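Local coordinates for GrpB family protein (Enterococcus faecalis, PDB 2NRK), which is of unknown function but belongs to the GrpB (UPF0157) family, whose nucleotidyltransferase-like fold suggests, without proving, a role in nucleotide transfer, at residues V37-G41 with H117-R121; S44-L48 with R121-R125; N47-K51 with Y134-K139. All coordinates share one frame; numbering follows the deposited sequence.

Contact 1: V37-G41 with H117-R121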
loop_
_atom_site.group_PDB
_atom_site.type_symbol
_atom_site.label_atom_id
_atom_site.label_comp_id
_atom_site.label_asym_id
_atom_site.label_seq_id
_atom_site.Cartn_x
_atom_site.Cartn_y
_atom_site.Cartn_z
ATOM N N VAL A 37 14.477 -2.234 -3.923
ATOM C CA VAL A 37 14.656 -3.637 -3.519
ATOM C C VAL A 37 14.555 -3.673 -2.014
ATOM O O VAL A 37 15.291 -2.942 -1.327
ATOM C CB VAL A 37 16.032 -4.232 -3.958
ATOM C CG1 VAL A 37 16.145 -5.682 -3.509
ATOM C CG2 VAL A 37 16.180 -4.153 -5.502
ATOM N N GLU A 38 13.629 -4.495 -1.532
ATOM C CA GLU A 38 13.383 -4.650 -0.087
ATOM C C GLU A 38 13.711 -6.088 0.357
ATOM O O GLU A 38 13.428 -7.059 -0.359
ATOM C CB GLU A 38 11.896 -4.372 0.220
ATOM C CG GLU A 38 11.442 -2.907 0.018
ATOM C CD GLU A 38 11.579 -2.031 1.230
ATOM O OE1 GLU A 38 12.248 -2.403 2.240
ATOM O OE2 GLU A 38 11.015 -0.907 1.161
ATOM N N HIS A 39 14.253 -6.193 1.564
ATOM C CA HIS A 39 14.456 -7.493 2.197
ATOM C C HIS A 39 13.135 -7.853 2.855
ATOM O O HIS A 39 12.582 -7.075 3.657
ATOM C CB HIS A 39 15.563 -7.306 3.256
ATOM C CG HIS A 39 16.089 -8.586 3.818
ATOM N ND1 HIS A 39 17.001 -8.590 4.842
ATOM C CD2 HIS A 39 15.824 -9.886 3.538
ATOM C CE1 HIS A 39 17.295 -9.839 5.171
ATOM N NE2 HIS A 39 16.596 -10.652 4.393
ATOM N N ILE A 40 12.607 -9.026 2.519
ATOM C CA ILE A 40 11.314 -9.452 3.030
ATOM C C ILE A 40 11.434 -10.880 3.548
ATOM O O ILE A 40 12.535 -11.475 3.561
ATOM C CB ILE A 40 10.194 -9.290 1.990
ATOM C CG1 ILE A 40 10.501 -10.063 0.688
ATOM C CG2 ILE A 40 9.929 -7.807 1.729
ATOM C CD1 ILE A 40 9.262 -10.527 -0.095
ATOM N N GLY A 41 10.310 -11.429 4.005
ATOM C CA GLY A 41 10.264 -12.825 4.467
ATOM C C GLY A 41 10.936 -12.984 5.820
ATOM O O GLY A 41 11.332 -11.992 6.419
ATOM N N HIS A 117 3.660 -8.428 1.578
ATOM C CA HIS A 117 5.009 -8.726 2.049
ATOM C C HIS A 117 5.519 -7.691 3.033
ATOM O O HIS A 117 6.041 -8.062 4.075
ATOM C CB HIS A 117 5.982 -8.800 0.862
ATOM C CG HIS A 117 5.697 -9.936 -0.071
ATOM N ND1 HIS A 117 5.763 -11.256 0.333
ATOM C CD2 HIS A 117 5.357 -9.958 -1.383
ATOM C CE1 HIS A 117 5.496 -12.043 -0.700
ATOM N NE2 HIS A 117 5.223 -11.282 -1.748
ATOM N N LEU A 118 5.394 -6.398 2.709
ATOM C CA LEU A 118 5.994 -5.383 3.578
ATOM C C LEU A 118 5.258 -5.303 4.915
ATOM O O LEU A 118 5.893 -5.163 5.954
ATOM C CB LEU A 118 6.002 -3.986 2.914
ATOM C CG LEU A 118 6.919 -3.908 1.692
ATOM C CD1 LEU A 118 6.675 -2.539 0.983
ATOM C CD2 LEU A 118 8.397 -4.073 2.100
ATOM N N ALA A 119 3.927 -5.365 4.887
ATOM C CA ALA A 119 3.189 -5.256 6.144
ATOM C C ALA A 119 3.541 -6.426 7.058
ATOM O O ALA A 119 3.746 -6.228 8.253
ATOM C CB ALA A 119 1.675 -5.194 5.885
ATOM N N PHE A 120 3.598 -7.642 6.487
ATOM C CA PHE A 120 3.910 -8.877 7.233
ATOM C C PHE A 120 5.261 -8.725 7.921
ATOM O O PHE A 120 5.369 -8.935 9.132
ATOM C CB PHE A 120 3.930 -10.060 6.262
ATOM C CG PHE A 120 4.223 -11.388 6.916
ATOM C CD1 PHE A 120 3.244 -12.070 7.631
ATOM C CD2 PHE A 120 5.471 -11.974 6.736
ATOM C CE1 PHE A 120 3.520 -13.352 8.231
ATOM C CE2 PHE A 120 5.756 -13.230 7.333
ATOM C CZ PHE A 120 4.789 -13.900 8.070
ATOM N N ARG A 121 6.268 -8.293 7.159
ATOM C CA ARG A 121 7.596 -8.060 7.720
ATOM C C ARG A 121 7.569 -7.023 8.838
ATOM O O ARG A 121 8.086 -7.271 9.956
ATOM C CB ARG A 121 8.559 -7.579 6.622
ATOM C CG ARG A 121 9.951 -7.248 7.195
ATOM C CD ARG A 121 10.709 -6.441 6.147
ATOM N NE ARG A 121 10.192 -5.065 6.084
ATOM C CZ ARG A 121 10.611 -4.158 5.199
ATOM N NH1 ARG A 121 11.569 -4.467 4.302
ATOM N NH2 ARG A 121 10.080 -2.941 5.202
HETATM O O HOH W 1 10.087 -0.378 3.609
HETATM O O HOH W 2 7.623 -10.469 4.263
#
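Arg121, on helix 111-126, reaches Glu38 and His39 on strand 34-40, an outermost strand of a mixed five-stranded sheet. The family belongs to the nucleotidyltransferase clan, and here a helix packs on the sheet in an alpha/beta fold. The short strand and helix segments run at 47° to each other, their axes 8.8 Å apart at closest approach.

The polar part centres on Arg121 NH1. It donates to Glu38 OE1 at 3.0 Å in a nearly straight salt-bridge hydrogen bond. OE1 lies in the guanidinium plane, but NH1 comes to it from above the carboxylate plane; the two planes are 63° apart. The same NH1 donates to His39 O at 2.9 Å, which ties the side chain to the strand backbone as well. A bend at chi3 (74°) turns the guanidinium back along the strand. A water accepts from Arg121 NH2 and donates to Glu38 OE2, closing a second link between the two charged groups.

The apolar part lies beside this. Leu118 CD2 lies over one face of the Arg121 guanidinium, toward its rim, and also packs against Glu38 CG and Ile40 CG2. Leu118 further touches Trp172 of the second subunit. Ile40 CD1 makes a CH-pi contact over one face of the His117 ring, 3.8 Å from its centroid. The ring's NE2 is hydrogen-bonded to Tyr106 OH.

A second water accepts from Gly41 N and donates to His117 O, 2.9 Å from each.

Contact 2: S44-L48 with R121-R125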
loop_
_atom_site.group_PDB
_atom_site.type_symbol
_atom_site.label_atom_id
_atom_site.label_comp_id
_atom_site.label_asym_id
_atom_site.label_seq_id
_atom_site.Cartn_x
_atom_site.Cartn_y
_atom_site.Cartn_z
ATOM N N SER A 44 14.309 -11.315 7.015
ATOM C CA SER A 44 14.316 -9.855 7.159
ATOM C C SER A 44 13.849 -9.421 8.561
ATOM O O SER A 44 13.772 -8.229 8.819
ATOM C CB SER A 44 13.424 -9.193 6.083
ATOM O OG SER A 44 12.041 -9.372 6.369
ATOM N N VAL A 45 13.523 -10.384 9.431
ATOM C CA VAL A 45 13.026 -10.071 10.775
ATOM C C VAL A 45 14.120 -10.430 11.775
ATOM O O VAL A 45 14.375 -11.614 12.035
ATOM C CB VAL A 45 11.747 -10.869 11.080
ATOM C CG1 VAL A 45 11.240 -10.547 12.512
ATOM C CG2 VAL A 45 10.672 -10.546 10.046
ATOM N N PRO A 46 14.823 -9.423 12.309
ATOM C CA PRO A 46 15.865 -9.788 13.247
ATOM C C PRO A 46 15.408 -10.716 14.381
ATOM O O PRO A 46 14.329 -10.531 14.971
ATOM C CB PRO A 46 16.332 -8.426 13.805
ATOM C CG PRO A 46 16.128 -7.489 12.593
ATOM C CD PRO A 46 14.799 -7.975 12.013
ATOM N N ASN A 47 16.236 -11.730 14.620
ATOM C CA ASN A 47 16.055 -12.735 15.679
ATOM C C ASN A 47 14.958 -13.781 15.411
ATOM O O ASN A 47 14.644 -14.603 16.281
ATOM C CB ASN A 47 15.930 -12.073 17.059
ATOM C CG ASN A 47 17.051 -11.084 17.328
ATOM O OD1 ASN A 47 18.220 -11.348 17.033
ATOM N ND2 ASN A 47 16.701 -9.937 17.892
ATOM N N LEU A 48 14.422 -13.790 14.199
ATOM C CA LEU A 48 13.441 -14.815 13.835
ATOM C C LEU A 48 14.157 -16.032 13.250
ATOM O O LEU A 48 14.947 -15.905 12.322
ATOM C CB LEU A 48 12.428 -14.260 12.812
ATOM C CG LEU A 48 11.383 -15.233 12.263
ATOM C CD1 LEU A 48 10.564 -15.932 13.371
ATOM C CD2 LEU A 48 10.467 -14.434 11.289
ATOM N N ARG A 121 6.268 -8.293 7.159
ATOM C CA ARG A 121 7.596 -8.060 7.720
ATOM C C ARG A 121 7.569 -7.023 8.838
ATOM O O ARG A 121 8.086 -7.271 9.956
ATOM C CB ARG A 121 8.559 -7.579 6.622
ATOM C CG ARG A 121 9.951 -7.248 7.195
ATOM C CD ARG A 121 10.709 -6.441 6.147
ATOM N NE ARG A 121 10.192 -5.065 6.084
ATOM C CZ ARG A 121 10.611 -4.158 5.199
ATOM N NH1 ARG A 121 11.569 -4.467 4.302
ATOM N NH2 ARG A 121 10.080 -2.941 5.202
ATOM N N ASN A 122 6.963 -5.871 8.555
ATOM C CA ASN A 122 6.993 -4.763 9.531
ATOM C C ASN A 122 6.325 -5.191 10.831
ATOM O O ASN A 122 6.803 -4.882 11.929
ATOM C CB ASN A 122 6.339 -3.531 8.934
ATOM C CG ASN A 122 7.128 -2.935 7.796
ATOM O OD1 ASN A 122 8.256 -3.358 7.490
ATOM N ND2 ASN A 122 6.538 -1.912 7.143
ATOM N N TYR A 123 5.216 -5.908 10.704
ATOM C CA TYR A 123 4.450 -6.364 11.862
ATOM C C TYR A 123 5.272 -7.353 12.709
ATOM O O TYR A 123 5.290 -7.264 13.932
ATOM C CB TYR A 123 3.167 -7.023 11.355
ATOM C CG TYR A 123 2.179 -7.417 12.421
ATOM C CD1 TYR A 123 1.543 -6.445 13.218
ATOM C CD2 TYR A 123 1.852 -8.765 12.621
ATOM C CE1 TYR A 123 0.606 -6.818 14.219
ATOM C CE2 TYR A 123 0.878 -9.149 13.587
ATOM C CZ TYR A 123 0.271 -8.155 14.386
ATOM O OH TYR A 123 -0.673 -8.497 15.333
ATOM N N LEU A 124 5.951 -8.312 12.066
ATOM C CA LEU A 124 6.779 -9.254 12.847
ATOM C C LEU A 124 7.937 -8.508 13.543
ATOM O O LEU A 124 8.257 -8.827 14.690
ATOM C CB LEU A 124 7.350 -10.357 11.970
ATOM C CG LEU A 124 6.280 -11.332 11.500
ATOM C CD1 LEU A 124 6.928 -12.396 10.592
ATOM C CD2 LEU A 124 5.565 -12.016 12.688
ATOM N N ARG A 125 8.538 -7.535 12.849
ATOM C CA ARG A 125 9.618 -6.745 13.436
ATOM C C ARG A 125 9.157 -6.011 14.681
ATOM O O ARG A 125 9.959 -5.835 15.602
ATOM C CB ARG A 125 10.130 -5.709 12.431
ATOM C CG ARG A 125 10.982 -6.329 11.314
ATOM C CD ARG A 125 11.370 -5.262 10.297
ATOM N NE ARG A 125 12.385 -5.754 9.356
ATOM C CZ ARG A 125 12.985 -5.012 8.419
ATOM N NH1 ARG A 125 12.631 -3.729 8.239
ATOM N NH2 ARG A 125 13.935 -5.550 7.638
#
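Arg125 starts with CG anti to its own carbonyl carbon (chi1 -74°) and then runs extended to NE, which carries its guanidinium to Ser44 O. Ser44 OG stands between its backbone N and carbonyl carbon (chi1 74°), which places the hydroxyl beside the Arg121 chain, 3.1 Å from Arg121 CG. That hydroxyl is hydrogen-bonded to Gly41 O.

The grip of Arg125 is side-on. NE and NH2 both donate to Ser44 O, each at 2.9 Å, and the oxygen lies in the guanidinium plane. NH2 meets a lone pair in the carbonyl plane, while NE is tilted 24° from that plane. Two bonds to one atom fix the rotation of the guanidinium. Arg121 CD lies over the centre of one guanidinium face.

The loop between strands 34-40 and 54-60 forms a type II beta turn from Val45 to Leu48, closed by Leu48 N to Val45 O. This turn packs on helix 111-126. Both methyls of Val45 rest on Leu124 CB, CG2 at 3.8 Å, and the two side chains cross at about a right angle. Leu48 CD2 meets Leu124 CD1 at 4.1 Å. Pro46 CD lies against Arg125 CG at the exposed margin.

Within the helix, Arg121 repeats the side-on grip on its neighbour. Its NE and NH2 both donate to Asn122 OD1, NE at 2.9 Å.

Contact 3: N47-K51 with Y134-K139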
loop_
_atom_site.group_PDB
_atom_site.type_symbol
_atom_site.label_atom_id
_atom_site.label_comp_id
_atom_site.label_asym_id
_atom_site.label_seq_id
_atom_site.Cartn_x
_atom_site.Cartn_y
_atom_site.Cartn_z
ATOM N N ASN A 47 16.236 -11.730 14.620
ATOM C CA ASN A 47 16.055 -12.735 15.679
ATOM C C ASN A 47 14.958 -13.781 15.411
ATOM O O ASN A 47 14.644 -14.603 16.281
ATOM C CB ASN A 47 15.930 -12.073 17.059
ATOM C CG ASN A 47 17.051 -11.084 17.328
ATOM O OD1 ASN A 47 18.220 -11.348 17.033
ATOM N ND2 ASN A 47 16.701 -9.937 17.892
ATOM N N LEU A 48 14.422 -13.790 14.199
ATOM C CA LEU A 48 13.441 -14.815 13.835
ATOM C C LEU A 48 14.157 -16.032 13.250
ATOM O O LEU A 48 14.947 -15.905 12.322
ATOM C CB LEU A 48 12.428 -14.260 12.812
ATOM C CG LEU A 48 11.383 -15.233 12.263
ATOM C CD1 LEU A 48 10.564 -15.932 13.371
ATOM C CD2 LEU A 48 10.467 -14.434 11.289
ATOM N N ALA A 49 13.865 -17.217 13.794
ATOM C CA ALA A 49 14.354 -18.462 13.210
ATOM C C ALA A 49 13.765 -18.636 11.803
ATOM O O ALA A 49 12.598 -18.298 11.558
ATOM C CB ALA A 49 13.982 -19.654 14.092
ATOM N N ALA A 50 14.549 -19.176 10.875
ATOM C CA ALA A 50 14.102 -19.229 9.476
ATOM C C ALA A 50 14.915 -20.202 8.647
ATOM O O ALA A 50 16.048 -20.487 8.968
ATOM C CB ALA A 50 14.238 -17.846 8.831
ATOM N N LYS A 51 14.341 -20.652 7.542
ATOM C CA LYS A 51 15.139 -21.296 6.506
ATOM C C LYS A 51 16.101 -20.239 5.964
ATOM O O LYS A 51 15.695 -19.083 5.768
ATOM C CB LYS A 51 14.253 -21.765 5.377
ATOM C CG LYS A 51 13.413 -22.954 5.806
ATOM C CD LYS A 51 12.182 -23.093 4.961
ATOM C CE LYS A 51 12.464 -23.607 3.571
ATOM N NZ LYS A 51 11.507 -24.749 3.278
ATOM N N TYR A 134 5.899 -17.769 15.699
ATOM C CA TYR A 134 6.111 -18.192 14.320
ATOM C C TYR A 134 7.373 -19.049 14.214
ATOM O O TYR A 134 7.344 -20.135 13.624
ATOM C CB TYR A 134 6.252 -16.958 13.459
ATOM C CG TYR A 134 6.356 -17.221 11.989
ATOM C CD1 TYR A 134 5.727 -18.307 11.407
ATOM C CD2 TYR A 134 7.010 -16.300 11.177
ATOM C CE1 TYR A 134 5.802 -18.516 10.016
ATOM C CE2 TYR A 134 7.097 -16.489 9.803
ATOM C CZ TYR A 134 6.469 -17.594 9.245
ATOM O OH TYR A 134 6.565 -17.737 7.887
ATOM N N GLY A 135 8.465 -18.593 14.836
ATOM C CA GLY A 135 9.705 -19.381 14.807
ATOM C C GLY A 135 9.558 -20.741 15.463
ATOM O O GLY A 135 10.077 -21.758 14.955
ATOM N N THR A 136 8.829 -20.779 16.585
ATOM C CA THR A 136 8.583 -22.010 17.320
ATOM C C THR A 136 7.773 -22.973 16.452
ATOM O O THR A 136 8.069 -24.157 16.405
ATOM C CB THR A 136 7.895 -21.722 18.679
ATOM O OG1 THR A 136 8.829 -21.023 19.512
ATOM C CG2 THR A 136 7.482 -23.017 19.393
ATOM N N LEU A 137 6.765 -22.453 15.768
ATOM C CA LEU A 137 5.961 -23.267 14.874
ATOM C C LEU A 137 6.819 -23.861 13.763
ATOM O O LEU A 137 6.713 -25.042 13.458
ATOM C CB LEU A 137 4.808 -22.455 14.287
ATOM C CG LEU A 137 4.000 -23.103 13.168
ATOM C CD1 LEU A 137 3.360 -24.408 13.681
ATOM C CD2 LEU A 137 2.963 -22.127 12.730
ATOM N N LYS A 138 7.670 -23.035 13.163
ATOM C CA LYS A 138 8.490 -23.508 12.042
ATOM C C LYS A 138 9.445 -24.609 12.508
ATOM O O LYS A 138 9.640 -25.612 11.806
ATOM C CB LYS A 138 9.237 -22.338 11.383
ATOM C CG LYS A 138 8.315 -21.392 10.580
ATOM C CD LYS A 138 9.107 -20.414 9.686
ATOM C CE LYS A 138 9.589 -19.230 10.471
ATOM N NZ LYS A 138 10.548 -18.381 9.697
ATOM N N LYS A 139 10.009 -24.443 13.709
ATOM C CA LYS A 139 10.939 -25.417 14.237
ATOM C C LYS A 139 10.207 -26.725 14.509
ATOM O O LYS A 139 10.719 -27.800 14.178
ATOM C CB LYS A 139 11.640 -24.878 15.495
ATOM C CG LYS A 139 12.696 -23.822 15.163
ATOM C CD LYS A 139 13.539 -23.407 16.369
ATOM C CE LYS A 139 12.944 -22.233 17.123
ATOM N NZ LYS A 139 13.773 -21.850 18.321
HETATM O O HOH W 3 11.439 -19.587 7.131
#
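The two methyls of Leu48 divide between Tyr134 and Gly135 on helix 128-142. CD2 lies 3.9 Å from Tyr134 CD2, with the leucine and the ring meeting at a slant. CD1 turns onto the helix backbone, 3.7 Å from Gly135 N. With no side chain at Gly135, the loop comes close here, and Ala49 CA and Gly135 CA are 5.0 Å apart.

Lys138 runs at about a right angle to Leu48. In its chain the bend at chi3 (-82°) brings CE over the Tyr134 ring. CE stands 3.6 Å above the centre of one ring face, so the lysine and tyrosine of successive helical turns are layered. Beyond CE, NZ turns to the loop and donates to Ala49 O at 2.8 Å, in the carbonyl plane.

The segment 47-51 belongs to the connection between strands 34-40 and 54-60. This connection has no regular structure here, and helix 128-142 meets it through two lysines, Tyr134 and the bare backbone at Gly135. Lys138 NZ has further partners. It donates to Ser42 OG, and to a water that also accepts from Lys51 N. These bonds satisfy a buried amine, probably an ammonium, and link three points along the loop. Ala50 CB lies 3.8 Å from NZ, although its CB bond is directed away from the helix.

Tyr134 OH is hydrogen-bonded to Lys156 NZ, and its ring meets Phe159.

Lys139 approaches Ala49 from the methyl side, away from the carbonyl that Lys138 holds. Its bent chain brings CE to 4.1 Å from Ala49 CB, and its NZ forms a salt bridge with Glu10.

How the contacts relate
All three contacts are largely buried, but their places differ. The centre of contact 1 is about 7 Å from the centre of the chain; those of contacts 2 and 3 are about 12 and 15 Å from it. Contact 1 joins sheet to helix, whereas contacts 2 and 3 join the loop after the same strand to two successive helices. Contacts 1 and 2 share helix 111-126 and Arg121; contacts 2 and 3 share Leu48. In all three a basic side chain donates to a backbone carbonyl; contact 1 alone adds a salt bridge across its segments. Contact 2 alone has exposed touching residues. Leu124 CD1 and Tyr134 CD2, 3.9 Å apart, join contacts 2 and 3.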